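Local coordinates for protein polyporopepsin (Irpex lacteus, PDB 1WKR) that cleaves peptide bonds as a pepsin-like aspartic endopeptidase of broad specificity and clots milk, at residues V18-P23 and Y73-T78; T38-D43 and Q87-A92; S194-S199 and S255-I260. All blocks are in the same frame, centred on the assembly; numbering follows the deposited sequence.

Contact 1 (V18-P23 and Y73-T78)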
ATOM      1  N   VAL A  18       3.974 -13.049  -9.672  1.00  5.71           N
ATOM      2  CA  VAL A  18       5.261 -12.581 -10.190  1.00  6.04           C
ATOM      3  C   VAL A  18       6.064 -13.805 -10.595  1.00  6.02           C
ATOM      4  O   VAL A  18       6.278 -14.736  -9.736  1.00  6.08           O
ATOM      5  CB  VAL A  18       6.062 -11.771  -9.143  1.00  5.40           C
ATOM      6  CG1 VAL A  18       7.352 -11.251  -9.689  1.00  6.52           C
ATOM      7  CG2 VAL A  18       5.176 -10.628  -8.604  1.00  6.31           C
ATOM      8  N   GLY A  19       6.503 -13.892 -11.822  1.00  5.69           N
ATOM      9  CA  GLY A  19       7.420 -14.991 -12.205  1.00  5.98           C
ATOM     10  C   GLY A  19       8.836 -14.635 -11.914  1.00  6.58           C
ATOM     11  O   GLY A  19       9.278 -13.485 -12.094  1.00  7.15           O
ATOM     12  N   VAL A  20       9.618 -15.610 -11.443  1.00  6.46           N
ATOM     13  CA  VAL A  20      11.025 -15.447 -11.195  1.00  7.06           C
ATOM     14  C   VAL A  20      11.754 -16.651 -11.789  1.00  6.54           C
ATOM     15  O   VAL A  20      11.372 -17.807 -11.503  1.00  6.95           O
ATOM     16  CB  VAL A  20      11.336 -15.306  -9.710  1.00  6.40           C
ATOM     17  CG1 VAL A  20      12.845 -15.066  -9.548  1.00  7.90           C
ATOM     18  CG2 VAL A  20      10.514 -14.134  -9.068  1.00  6.82           C
ATOM     19  N   GLY A  21      12.735 -16.347 -12.598  1.00  6.33           N
ATOM     20  CA  GLY A  21      13.607 -17.412 -13.246  1.00  7.14           C
ATOM     21  C   GLY A  21      13.171 -17.652 -14.695  1.00  8.36           C
ATOM     22  O   GLY A  21      12.214 -17.150 -15.220  1.00  8.84           O
ATOM     23  N   SER A  22      13.951 -18.564 -15.238  1.00  9.71           N
ATOM     24  CA  SER A  22      13.686 -19.128 -16.607  1.00 11.01           C
ATOM     25  C   SER A  22      14.107 -20.568 -16.623  1.00 10.82           C
ATOM     26  O   SER A  22      15.331 -20.863 -16.617  1.00 11.17           O
ATOM     27  CB  SER A  22      14.484 -18.362 -17.637  1.00 13.87           C
ATOM     28  OG  SER A  22      14.184 -18.826 -18.927  1.00 17.27           O
ATOM     29  N   PRO A  23      13.162 -21.457 -16.600  1.00 11.16           N
ATOM     30  CA  PRO A  23      11.714 -21.261 -16.670  1.00 11.53           C
ATOM     31  C   PRO A  23      11.233 -20.597 -15.299  1.00 10.59           C
ATOM     32  O   PRO A  23      11.837 -20.801 -14.266  1.00 11.32           O
ATOM     33  CB  PRO A  23      11.141 -22.665 -16.781  1.00 13.22           C
ATOM     34  CG  PRO A  23      12.122 -23.466 -16.223  1.00 14.44           C
ATOM     35  CD  PRO A  23      13.491 -22.912 -16.572  1.00 12.35           C
ATOM     36  N   TYR A  73      20.064 -11.614  -4.594  1.00  6.50           N
ATOM     37  CA  TYR A  73      20.361 -12.239  -5.896  1.00  5.47           C
ATOM     38  C   TYR A  73      19.962 -11.303  -6.985  1.00  5.96           C
ATOM     39  O   TYR A  73      19.192 -10.374  -6.766  1.00  6.76           O
ATOM     40  CB  TYR A  73      19.565 -13.524  -6.031  1.00  6.48           C
ATOM     41  CG  TYR A  73      19.951 -14.651  -5.128  1.00  6.78           C
ATOM     42  CD1 TYR A  73      19.513 -14.708  -3.832  1.00  8.26           C
ATOM     43  CD2 TYR A  73      20.843 -15.659  -5.570  1.00  7.54           C
ATOM     44  CE1 TYR A  73      19.866 -15.757  -2.968  1.00  8.74           C
ATOM     45  CE2 TYR A  73      21.214 -16.723  -4.696  1.00  9.01           C
ATOM     46  CZ  TYR A  73      20.698 -16.714  -3.440  1.00  7.08           C
ATOM     47  OH  TYR A  73      21.116 -17.761  -2.610  1.00 10.47           O
ATOM     48  N   THR A  74      20.381 -11.571  -8.241  1.00  5.93           N
ATOM     49  CA  THR A  74      19.714 -11.036  -9.406  1.00  6.99           C
ATOM     50  C   THR A  74      19.007 -12.153 -10.124  1.00  6.76           C
ATOM     51  O   THR A  74      19.471 -13.336 -10.108  1.00  6.86           O
ATOM     52  CB  THR A  74      20.578 -10.203 -10.286  1.00  7.08           C
ATOM     53  OG1 THR A  74      21.649 -11.060 -10.810  1.00  9.58           O
ATOM     54  CG2 THR A  74      21.231  -9.049  -9.610  1.00  8.46           C
ATOM     55  N   ASP A  75      17.922 -11.871 -10.799  1.00  5.67           N
ATOM     56  CA  ASP A  75      17.169 -12.876 -11.519  1.00  5.60           C
ATOM     57  C   ASP A  75      16.216 -12.202 -12.507  1.00  5.96           C
ATOM     58  O   ASP A  75      16.042 -10.944 -12.463  1.00  6.33           O
ATOM     59  CB  ASP A  75      16.377 -13.777 -10.529  1.00  6.69           C
ATOM     60  CG  ASP A  75      16.262 -15.208 -11.038  1.00  6.03           C
ATOM     61  OD1 ASP A  75      16.117 -15.434 -12.231  1.00  7.00           O
ATOM     62  OD2 ASP A  75      16.159 -16.130 -10.179  1.00  7.76           O
ATOM     63  N   THR A  76      15.625 -12.959 -13.386  1.00  5.89           N
ATOM     64  CA  THR A  76      14.638 -12.436 -14.348  1.00  6.47           C
ATOM     65  C   THR A  76      13.300 -12.457 -13.667  1.00  6.28           C
ATOM     66  O   THR A  76      12.828 -13.502 -13.187  1.00  6.87           O
ATOM     67  CB  THR A  76      14.628 -13.293 -15.594  1.00  7.32           C
ATOM     68  OG1 THR A  76      15.894 -13.081 -16.245  1.00  8.91           O
ATOM     69  CG2 THR A  76      13.548 -12.859 -16.582  1.00  7.81           C
ATOM     70  N   VAL A  77      12.629 -11.307 -13.651  1.00  6.61           N
ATOM     71  CA  VAL A  77      11.290 -11.151 -13.015  1.00  6.86           C
ATOM     72  C   VAL A  77      10.283 -10.829 -14.061  1.00  6.69           C
ATOM     73  O   VAL A  77      10.523  -9.906 -14.910  1.00  7.62           O
ATOM     74  CB  VAL A  77      11.417 -10.009 -11.972  1.00  7.26           C
ATOM     75  CG1 VAL A  77      10.044  -9.574 -11.473  1.00  7.76           C
ATOM     76  CG2 VAL A  77      12.303 -10.504 -10.811  1.00  8.13           C
ATOM     77  N   THR A  78       9.131 -11.473 -14.027  1.00  7.26           N
ATOM     78  CA  THR A  78       8.040 -11.253 -15.004  1.00  7.72           C
ATOM     79  C   THR A  78       6.814 -10.765 -14.292  1.00  7.40           C
ATOM     80  O   THR A  78       6.393 -11.317 -13.269  1.00  7.72           O
ATOM     81  CB  THR A  78       7.693 -12.605 -15.697  1.00  9.11           C
ATOM     82  OG1 THR A  78       8.922 -13.145 -16.331  1.00 13.33           O
ATOM     83  CG2 THR A  78       6.756 -12.425 -16.792  1.00 11.91           C
TER
HETATM   84  O   HOH W   1      10.622 -14.719 -14.696  1.00 11.21           O
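Val20 and Asp75 touch, their side chains crossing at a slant, where strands 14-20 and 67-79 pair in the N-terminal lobe of the pepsin-like fold. The two run antiparallel, their short segment axes 157° apart. Val20 carries CG1 anti to its backbone nitrogen (chi1 -177°), and this turns the methyl against the carboxylate of Asp75, with CG1 3.5 Å from OD2. The methyl rests there by van der Waals contact alone, while the oxygens bond elsewhere: OD2 bonds the hydroxyl of Tyr46, and OD1 bonds that of Thr51. OD1 also takes the backbone N-H of Thr76 at 2.8 Å from N, on its anti side and 18° out of the carboxylate plane. Three partners should therefore hold the group against rotation. With an alanine here, the Tyr46 and Thr51 hydroxyls and Thr76 N would probably be left without the carboxylate that joins them, and a gap would open beside Val20 CG1. OD1 further approaches Gly21 CA to 3.4 Å.

Farther along the same face, Val77 lies between two valines. Its CG1 meets Val18 CG1 at 3.6 Å, these two side chains also crossing at an angle, whereas its CG2 reaches Val20 CG2 more loosely, at 4.4 Å. Leu29 and Tyr27 of strand 25-32 and Ile89 of strand 82-96 close round these valines.

On the other face Gly19 pairs with Thr78, where a beta carbon on the glycine would be tight against Thr78 CB. Backbone bonds run both ways between Gly19 and Thr78, and Gly21 N adds another to Thr76 O at 2.9 Å. One ordered water completes this side: it donates to Gly21 O and Thr76 O and accepts the Thr78 hydroxyl, 2.8 Å from OG1.

Contact 2 (T38-D43 and Q87-A92)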
ATOM      1  N   THR A  38      12.112  -5.910  -3.361  1.00  4.22           N
ATOM      2  CA  THR A  38      11.338  -7.055  -3.873  1.00  3.95           C
ATOM      3  C   THR A  38      11.980  -8.326  -3.379  1.00  4.05           C
ATOM      4  O   THR A  38      13.202  -8.479  -3.589  1.00  4.84           O
ATOM      5  CB  THR A  38      11.224  -6.994  -5.390  1.00  4.34           C
ATOM      6  OG1 THR A  38      10.362  -5.896  -5.728  1.00  4.20           O
ATOM      7  CG2 THR A  38      10.604  -8.266  -5.966  1.00  4.72           C
ATOM      8  N   TRP A  39      11.240  -9.175  -2.690  1.00  3.98           N
ATOM      9  CA  TRP A  39      11.832 -10.401  -2.124  1.00  5.13           C
ATOM     10  C   TRP A  39      10.823 -11.471  -2.069  1.00  4.59           C
ATOM     11  O   TRP A  39       9.596 -11.268  -2.080  1.00  5.33           O
ATOM     12  CB  TRP A  39      12.403 -10.085  -0.724  1.00  4.84           C
ATOM     13  CG  TRP A  39      11.382  -9.711   0.329  1.00  5.14           C
ATOM     14  CD1 TRP A  39      10.949  -8.473   0.661  1.00  4.79           C
ATOM     15  CD2 TRP A  39      10.725 -10.641   1.227  1.00  4.49           C
ATOM     16  NE1 TRP A  39      10.038  -8.540   1.704  1.00  5.35           N
ATOM     17  CE2 TRP A  39       9.916  -9.861   2.101  1.00  4.92           C
ATOM     18  CE3 TRP A  39      10.777 -12.016   1.401  1.00  5.17           C
ATOM     19  CZ2 TRP A  39       9.132 -10.414   3.093  1.00  5.66           C
ATOM     20  CZ3 TRP A  39       9.998 -12.588   2.398  1.00  6.22           C
ATOM     21  CH2 TRP A  39       9.198 -11.791   3.272  1.00  6.29           C
ATOM     22  N   LEU A  40      11.344 -12.697  -1.951  1.00  5.15           N
ATOM     23  CA  LEU A  40      10.524 -13.904  -1.876  1.00  5.02           C
ATOM     24  C   LEU A  40      11.179 -14.877  -0.865  1.00  5.10           C
ATOM     25  O   LEU A  40      12.278 -14.625  -0.362  1.00  5.61           O
ATOM     26  CB  LEU A  40      10.339 -14.550  -3.278  1.00  6.18           C
ATOM     27  CG  LEU A  40      11.617 -14.933  -4.007  1.00  6.06           C
ATOM     28  CD1 LEU A  40      12.191 -16.316  -3.562  1.00  7.65           C
ATOM     29  CD2 LEU A  40      11.309 -14.986  -5.505  1.00  6.76           C
ATOM     30  N   GLY A  41      10.471 -15.958  -0.571  1.00  6.13           N
ATOM     31  CA  GLY A  41      11.024 -16.995   0.344  1.00  7.21           C
ATOM     32  C   GLY A  41      10.195 -17.121   1.562  1.00  7.84           C
ATOM     33  O   GLY A  41      10.561 -17.963   2.454  1.00  9.52           O
ATOM     34  N   ALA A  42       9.117 -16.358   1.780  1.00  7.88           N
ATOM     35  CA  ALA A  42       8.245 -16.555   2.948  1.00  9.22           C
ATOM     36  C   ALA A  42       7.417 -17.762   2.854  1.00  9.67           C
ATOM     37  O   ALA A  42       6.782 -18.196   3.904  1.00 11.18           O
ATOM     38  CB  ALA A  42       7.351 -15.301   3.169  1.00  8.27           C
ATOM     39  N   ASP A  43       7.265 -18.371   1.726  1.00  7.97           N
ATOM     40  CA  ASP A  43       6.433 -19.628   1.550  1.00  9.12           C
ATOM     41  C   ASP A  43       7.202 -20.532   0.619  1.00  8.53           C
ATOM     42  O   ASP A  43       8.106 -21.293   1.083  1.00  8.55           O
ATOM     43  CB  ASP A  43       5.066 -19.308   1.136  1.00  9.61           C
ATOM     44  CG  ASP A  43       4.179 -20.549   1.002  1.00  9.78           C
ATOM     45  OD1 ASP A  43       4.660 -21.630   1.338  1.00 12.43           O
ATOM     46  OD2 ASP A  43       3.020 -20.439   0.502  1.00 14.15           O
ATOM     47  N   GLN A  87      16.826  -8.155 -12.418  1.00  6.27           N
ATOM     48  CA  GLN A  87      16.249  -7.502 -11.223  1.00  6.06           C
ATOM     49  C   GLN A  87      16.933  -7.998  -9.951  1.00  5.03           C
ATOM     50  O   GLN A  87      17.072  -9.211  -9.782  1.00  5.80           O
ATOM     51  CB  GLN A  87      14.752  -7.823 -11.161  1.00  5.40           C
ATOM     52  CG  GLN A  87      14.082  -7.236  -9.885  1.00  5.90           C
ATOM     53  CD  GLN A  87      14.113  -5.739  -9.827  1.00  4.90           C
ATOM     54  OE1 GLN A  87      13.726  -5.085 -10.830  1.00  5.10           O
ATOM     55  NE2 GLN A  87      14.513  -5.145  -8.712  1.00  5.82           N
ATOM     56  N   SER A  88      17.370  -7.093  -9.101  1.00  4.90           N
ATOM     57  CA  SER A  88      17.930  -7.488  -7.798  1.00  4.93           C
ATOM     58  C   SER A  88      16.736  -7.795  -6.881  1.00  4.29           C
ATOM     59  O   SER A  88      15.837  -6.935  -6.707  1.00  5.11           O
ATOM     60  CB  SER A  88      18.783  -6.404  -7.300  1.00  5.35           C
ATOM     61  OG  SER A  88      19.400  -6.814  -6.066  1.00  6.15           O
ATOM     62  N   ILE A  89      16.749  -8.969  -6.281  1.00  4.78           N
ATOM     63  CA  ILE A  89      15.709  -9.450  -5.351  1.00  5.40           C
ATOM     64  C   ILE A  89      16.336  -9.967  -4.091  1.00  5.59           C
ATOM     65  O   ILE A  89      17.469 -10.536  -4.086  1.00  6.30           O
ATOM     66  CB  ILE A  89      14.828 -10.542  -6.004  1.00  5.60           C
ATOM     67  CG1 ILE A  89      15.646 -11.806  -6.396  1.00  6.93           C
ATOM     68  CG2 ILE A  89      14.116  -9.964  -7.230  1.00  6.23           C
ATOM     69  CD1 ILE A  89      14.790 -12.945  -6.742  1.00  9.14           C
ATOM     70  N   GLY A  90      15.618  -9.919  -3.001  1.00  5.11           N
ATOM     71  CA  GLY A  90      15.965 -10.626  -1.770  1.00  5.05           C
ATOM     72  C   GLY A  90      15.328 -11.993  -1.711  1.00  4.97           C
ATOM     73  O   GLY A  90      14.266 -12.257  -2.256  1.00  5.31           O
ATOM     74  N   VAL A  91      16.050 -12.892  -1.017  1.00  6.03           N
ATOM     75  CA  VAL A  91      15.572 -14.255  -0.773  1.00  6.52           C
ATOM     76  C   VAL A  91      15.692 -14.498   0.741  1.00  6.85           C
ATOM     77  O   VAL A  91      16.800 -14.530   1.264  1.00  6.67           O
ATOM     78  CB  VAL A  91      16.355 -15.288  -1.603  1.00  6.43           C
ATOM     79  CG1 VAL A  91      15.895 -16.693  -1.226  1.00  8.53           C
ATOM     80  CG2 VAL A  91      16.076 -15.030  -3.083  1.00  8.30           C
ATOM     81  N   ALA A  92      14.552 -14.619   1.367  1.00  7.20           N
ATOM     82  CA  ALA A  92      14.548 -14.622   2.863  1.00  7.52           C
ATOM     83  C   ALA A  92      14.977 -15.978   3.414  1.00  9.32           C
ATOM     84  O   ALA A  92      14.463 -17.042   2.950  1.00 11.48           O
ATOM     85  CB  ALA A  92      13.102 -14.328   3.348  1.00  8.46           C
TER
HETATM   86  O   HOH W   2      14.730  -5.549  -4.493  1.00  5.68           O
HETATM   87  O   HOH W   3      13.110 -19.427   1.986  1.00 22.55           O
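Trp39 and Gly90 form one bridge of a short parallel strand pair, their CA atoms only 4.2 Å apart; Leu40 and Val91 form the next. The touching parts diverge by 35° in direction. Three backbone bonds join them: Gly90 N to Thr38 O, Leu40 N to Gly90 O, and Ala92 N to Leu40 O at 2.9 Å. Strand 103-106 runs between 25-32, to which it is parallel, and 39-40, to which it is antiparallel, as in the psi motif of aspartic proteinases; 82-96 adds to the 39-40 side.

The side chains alternate across the sheet. On one face the close bridge brings Trp39 CB 3.2 Å from Gly90 O. Gly90 suits this spot, because a beta carbon there would press on Trp39 CB. The indole takes chi1 66°, between N and the carbonyl carbon, which lets its ring meet the Ala92 methyl, CZ3 lying 3.7 Å from CB at an oblique approach. Phe68 stacks on the indole and Phe98 meets it edge-to-face.

On the other face Leu40 and Val91 run alongside each other in the same direction, with CD1 of the leucine 4.1 Å from CG2 of the valine. The other leucine methyl, CD2, reaches Ile89 CD1 at 4.2 Å, and Tyr46 touches both Leu40 and Val91.

Other backbone bonds are made by flanking strands, and both faces of the pair present mostly carbon. Polar side-chain ends find partners outside it: Thr38 OG1 with Gly106 N, and the indole NE1, weakly, with Tyr63 OH. The pair thus sets the Trp39 side chain about 7 Å from that of the active-site Asp32, where its bond to Tyr63, probably the flap tyrosine, is as in pepsins.

Contact 3 (S194-S199 and S255-I260). Unlike the reference sequence in segment 194-199: Ser194 (reference Thr).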
ATOM      1  N   SER A 194      -4.685  17.357   4.771  1.00  4.00           N
ATOM      2  CA  SER A 194      -5.436  17.523   5.990  1.00  4.17           C
ATOM      3  C   SER A 194      -6.655  16.620   5.944  1.00  4.22           C
ATOM      4  O   SER A 194      -7.054  16.157   4.877  1.00  4.66           O
ATOM      5  CB  SER A 194      -5.847  18.980   6.195  1.00  4.12           C
ATOM      6  OG  SER A 194      -6.851  19.291   5.243  1.00  6.26           O
ATOM      7  N   ILE A 195      -7.260  16.401   7.111  1.00  3.74           N
ATOM      8  CA  ILE A 195      -8.439  15.578   7.260  1.00  4.58           C
ATOM      9  C   ILE A 195      -9.445  16.287   8.151  1.00  4.25           C
ATOM     10  O   ILE A 195      -9.079  16.757   9.257  1.00  5.21           O
ATOM     11  CB  ILE A 195      -8.107  14.168   7.872  1.00  4.65           C
ATOM     12  CG1 ILE A 195      -6.912  13.496   7.157  1.00  4.56           C
ATOM     13  CG2 ILE A 195      -9.361  13.273   7.784  1.00  6.49           C
ATOM     14  CD1 ILE A 195      -6.529  12.161   7.858  1.00  6.74           C
ATOM     15  N   ARG A 196     -10.679  16.333   7.723  1.00  5.03           N
ATOM     16  CA  ARG A 196     -11.796  16.812   8.566  1.00  5.64           C
ATOM     17  C   ARG A 196     -12.880  15.796   8.573  1.00  5.22           C
ATOM     18  O   ARG A 196     -13.030  14.948   7.664  1.00  5.53           O
ATOM     19  CB  ARG A 196     -12.274  18.175   8.088  1.00 10.66           C
ATOM     20  CG  ARG A 196     -13.062  18.206   7.100  1.00 12.73           C
ATOM     21  CD  ARG A 196     -13.978  19.661   6.956  1.00 10.78           C
ATOM     22  NE  ARG A 196     -14.794  19.411   5.778  1.00 12.97           N
ATOM     23  CZ  ARG A 196     -14.410  19.528   4.579  1.00  9.26           C
ATOM     24  NH1 ARG A 196     -13.108  19.937   4.366  1.00  9.92           N
ATOM     25  NH2 ARG A 196     -15.059  19.314   3.510  1.00 11.39           N
ATOM     26  N   TYR A 197     -13.714  15.823   9.600  1.00  4.23           N
ATOM     27  CA  TYR A 197     -14.859  14.906   9.776  1.00  4.43           C
ATOM     28  C   TYR A 197     -16.127  15.746   9.620  1.00  4.99           C
ATOM     29  O   TYR A 197     -16.300  16.733  10.329  1.00  5.45           O
ATOM     30  CB  TYR A 197     -14.795  14.273  11.162  1.00  4.51           C
ATOM     31  CG  TYR A 197     -15.982  13.391  11.475  1.00  5.28           C
ATOM     32  CD1 TYR A 197     -16.055  12.102  10.935  1.00  5.57           C
ATOM     33  CD2 TYR A 197     -17.022  13.849  12.260  1.00  5.52           C
ATOM     34  CE1 TYR A 197     -17.157  11.278  11.210  1.00  6.34           C
ATOM     35  CE2 TYR A 197     -18.144  13.002  12.564  1.00  6.12           C
ATOM     36  CZ  TYR A 197     -18.131  11.740  12.064  1.00  5.00           C
ATOM     37  OH  TYR A 197     -19.179  10.868  12.271  1.00  7.31           O
ATOM     38  N   GLY A 198     -16.990  15.376   8.694  1.00  5.19           N
ATOM     39  CA  GLY A 198     -18.199  16.179   8.436  1.00  5.84           C
ATOM     40  C   GLY A 198     -17.798  17.553   7.983  1.00  6.18           C
ATOM     41  O   GLY A 198     -16.721  17.833   7.458  1.00  6.28           O
ATOM     42  N   SER A 199     -18.678  18.534   8.279  1.00  7.60           N
ATOM     43  CA  SER A 199     -18.470  19.893   7.798  1.00  7.68           C
ATOM     44  C   SER A 199     -17.629  20.724   8.695  1.00  6.68           C
ATOM     45  O   SER A 199     -17.118  21.761   8.227  1.00  7.57           O
ATOM     46  CB  SER A 199     -19.835  20.618   7.588  1.00  9.68           C
ATOM     47  OG  SER A 199     -20.417  19.903   6.359  0.35 10.96           O
ATOM     48  N   SER A 255     -18.830  11.510   6.559  1.00  4.92           N
ATOM     49  CA  SER A 255     -17.614  11.328   5.761  1.00  4.34           C
ATOM     50  C   SER A 255     -16.405  11.939   6.394  1.00  4.90           C
ATOM     51  O   SER A 255     -16.501  12.943   7.142  1.00  5.15           O
ATOM     52  CB  SER A 255     -17.782  11.898   4.374  1.00  5.04           C
ATOM     53  OG  SER A 255     -18.818  11.175   3.691  1.00  4.67           O
ATOM     54  N   LEU A 256     -15.250  11.383   6.101  1.00  4.98           N
ATOM     55  CA  LEU A 256     -13.982  12.056   6.287  1.00  4.74           C
ATOM     56  C   LEU A 256     -13.581  12.723   4.985  1.00  4.92           C
ATOM     57  O   LEU A 256     -13.682  12.115   3.892  1.00  7.07           O
ATOM     58  CB  LEU A 256     -12.875  11.091   6.676  1.00  6.31           C
ATOM     59  CG  LEU A 256     -12.929  10.546   8.057  1.00  5.62           C
ATOM     60  CD1 LEU A 256     -12.002   9.331   8.272  1.00  7.10           C
ATOM     61  CD2 LEU A 256     -12.593  11.629   9.113  1.00  5.16           C
ATOM     62  N   PHE A 257     -13.191  13.973   5.058  1.00  4.79           N
ATOM     63  CA  PHE A 257     -12.808  14.744   3.866  1.00  5.04           C
ATOM     64  C   PHE A 257     -11.330  14.984   3.899  1.00  4.37           C
ATOM     65  O   PHE A 257     -10.844  15.641   4.869  1.00  5.99           O
ATOM     66  CB  PHE A 257     -13.590  16.067   3.805  1.00  5.96           C
ATOM     67  CG  PHE A 257     -15.090  15.873   3.686  1.00  5.12           C
ATOM     68  CD1 PHE A 257     -15.681  15.759   2.449  1.00  6.47           C
ATOM     69  CD2 PHE A 257     -15.915  15.851   4.809  1.00  5.86           C
ATOM     70  CE1 PHE A 257     -17.055  15.638   2.323  1.00  6.02           C
ATOM     71  CE2 PHE A 257     -17.306  15.690   4.665  1.00  7.43           C
ATOM     72  CZ  PHE A 257     -17.851  15.594   3.395  1.00  6.83           C
ATOM     73  N   PHE A 258     -10.615  14.484   2.928  1.00  4.34           N
ATOM     74  CA  PHE A 258      -9.138  14.624   2.834  1.00  4.58           C
ATOM     75  C   PHE A 258      -8.894  15.733   1.813  1.00  5.23           C
ATOM     76  O   PHE A 258      -9.360  15.687   0.674  1.00  6.36           O
ATOM     77  CB  PHE A 258      -8.543  13.322   2.280  1.00  4.11           C
ATOM     78  CG  PHE A 258      -8.616  12.181   3.281  1.00  3.78           C
ATOM     79  CD1 PHE A 258      -9.832  11.545   3.597  1.00  3.96           C
ATOM     80  CD2 PHE A 258      -7.452  11.664   3.843  1.00  5.10           C
ATOM     81  CE1 PHE A 258      -9.865  10.497   4.487  1.00  5.24           C
ATOM     82  CE2 PHE A 258      -7.495  10.623   4.732  1.00  5.41           C
ATOM     83  CZ  PHE A 258      -8.715  10.028   5.067  1.00  4.56           C
ATOM     84  N   THR A 259      -8.104  16.714   2.194  1.00  4.56           N
ATOM     85  CA  THR A 259      -7.703  17.792   1.252  1.00  4.53           C
ATOM     86  C   THR A 259      -6.309  17.475   0.791  1.00  4.50           C
ATOM     87  O   THR A 259      -5.378  17.443   1.585  1.00  4.79           O
ATOM     88  CB  THR A 259      -7.744  19.139   1.901  1.00  4.84           C
ATOM     89  OG1 THR A 259      -9.086  19.422   2.373  1.00  7.35           O
ATOM     90  CG2 THR A 259      -7.340  20.262   0.903  1.00  6.66           C
ATOM     91  N   ILE A 260      -6.202  17.210  -0.528  1.00  4.27           N
ATOM     92  CA  ILE A 260      -4.911  16.793  -1.160  1.00  4.91           C
ATOM     93  C   ILE A 260      -4.816  17.506  -2.483  1.00  4.87           C
ATOM     94  O   ILE A 260      -5.728  17.472  -3.314  1.00  5.12           O
ATOM     95  CB  ILE A 260      -4.919  15.265  -1.427  1.00  5.07           C
ATOM     96  CG1 ILE A 260      -5.124  14.482  -0.137  1.00  4.60           C
ATOM     97  CG2 ILE A 260      -3.633  14.874  -2.158  1.00  7.37           C
ATOM     98  CD1 ILE A 260      -5.388  12.985  -0.360  1.00  6.07           C
TER
HETATM   99  O   HOH W   4      -9.717  18.229   4.827  1.00 10.93           O
HETATM  100  O   HOH W   5     -11.831  19.231   1.984  1.00 15.00           O
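Ile195 and Phe258 pack on the buried face of an antiparallel strand pair, 190-197 with 256-260, in the C-terminal lobe of the pepsin-like fold. CG2 of Ile195 stands over the centre of the Phe258 ring, 9° off its normal, while CD1 reaches CE2 of the same ring at 3.6 Å. Leu256 fills the next position: its CD2 touches Ile195 CG2 and meets the Tyr197 ring at the edge, in plane, 3.9 Å from CD1. Phe312 covers Phe258 edge-to-face.

The other face is looser and watery. Here the Arg196 guanidinium lies flat on Phe257, planes 12° apart, but displaced: its centre sits over Phe257 CB, and NH2 is 3.4 Å from CG. Phe257 turns CG anti to its carbonyl carbon (chi1 -62°), which sets the ring beside the arginine; a nearly perpendicular chi2 turns one face to it and the opposite one to Ser255 CB. A weak bond from NE to Gly198 O, 3.0 Å, steadies the guanidinium. Beyond it two waters link the strands. One donates to Phe257 O and, weakly, to Ser194 O, and also bonds Thr259 OG1; the other bridges Arg196 NH1 to Thr259 OG1, lying 2.8 Å from NH1.

Contacts 1 and 2 belong to one lobe and share adjacent strands: 67-79 and 82-96 follow each other in the chain and are neighbours in the sheet. Tyr73 N lies 2.9 Å from Ile89 O, a probable hydrogen bond between them. Contact 3 sits in the other lobe, its centre about 43 Å from that of contact 1. Contact 1 is buried; contacts 2 and 3 are partly so. Their chemistry follows their place: contact 1 combines valines with a buried carboxylate, contact 2 sets an indole close to the catalytic site, and contact 3, away from it, backs an aromatic core with a hydrated cation-ring stack. Contact 2 alone pairs its strands in parallel.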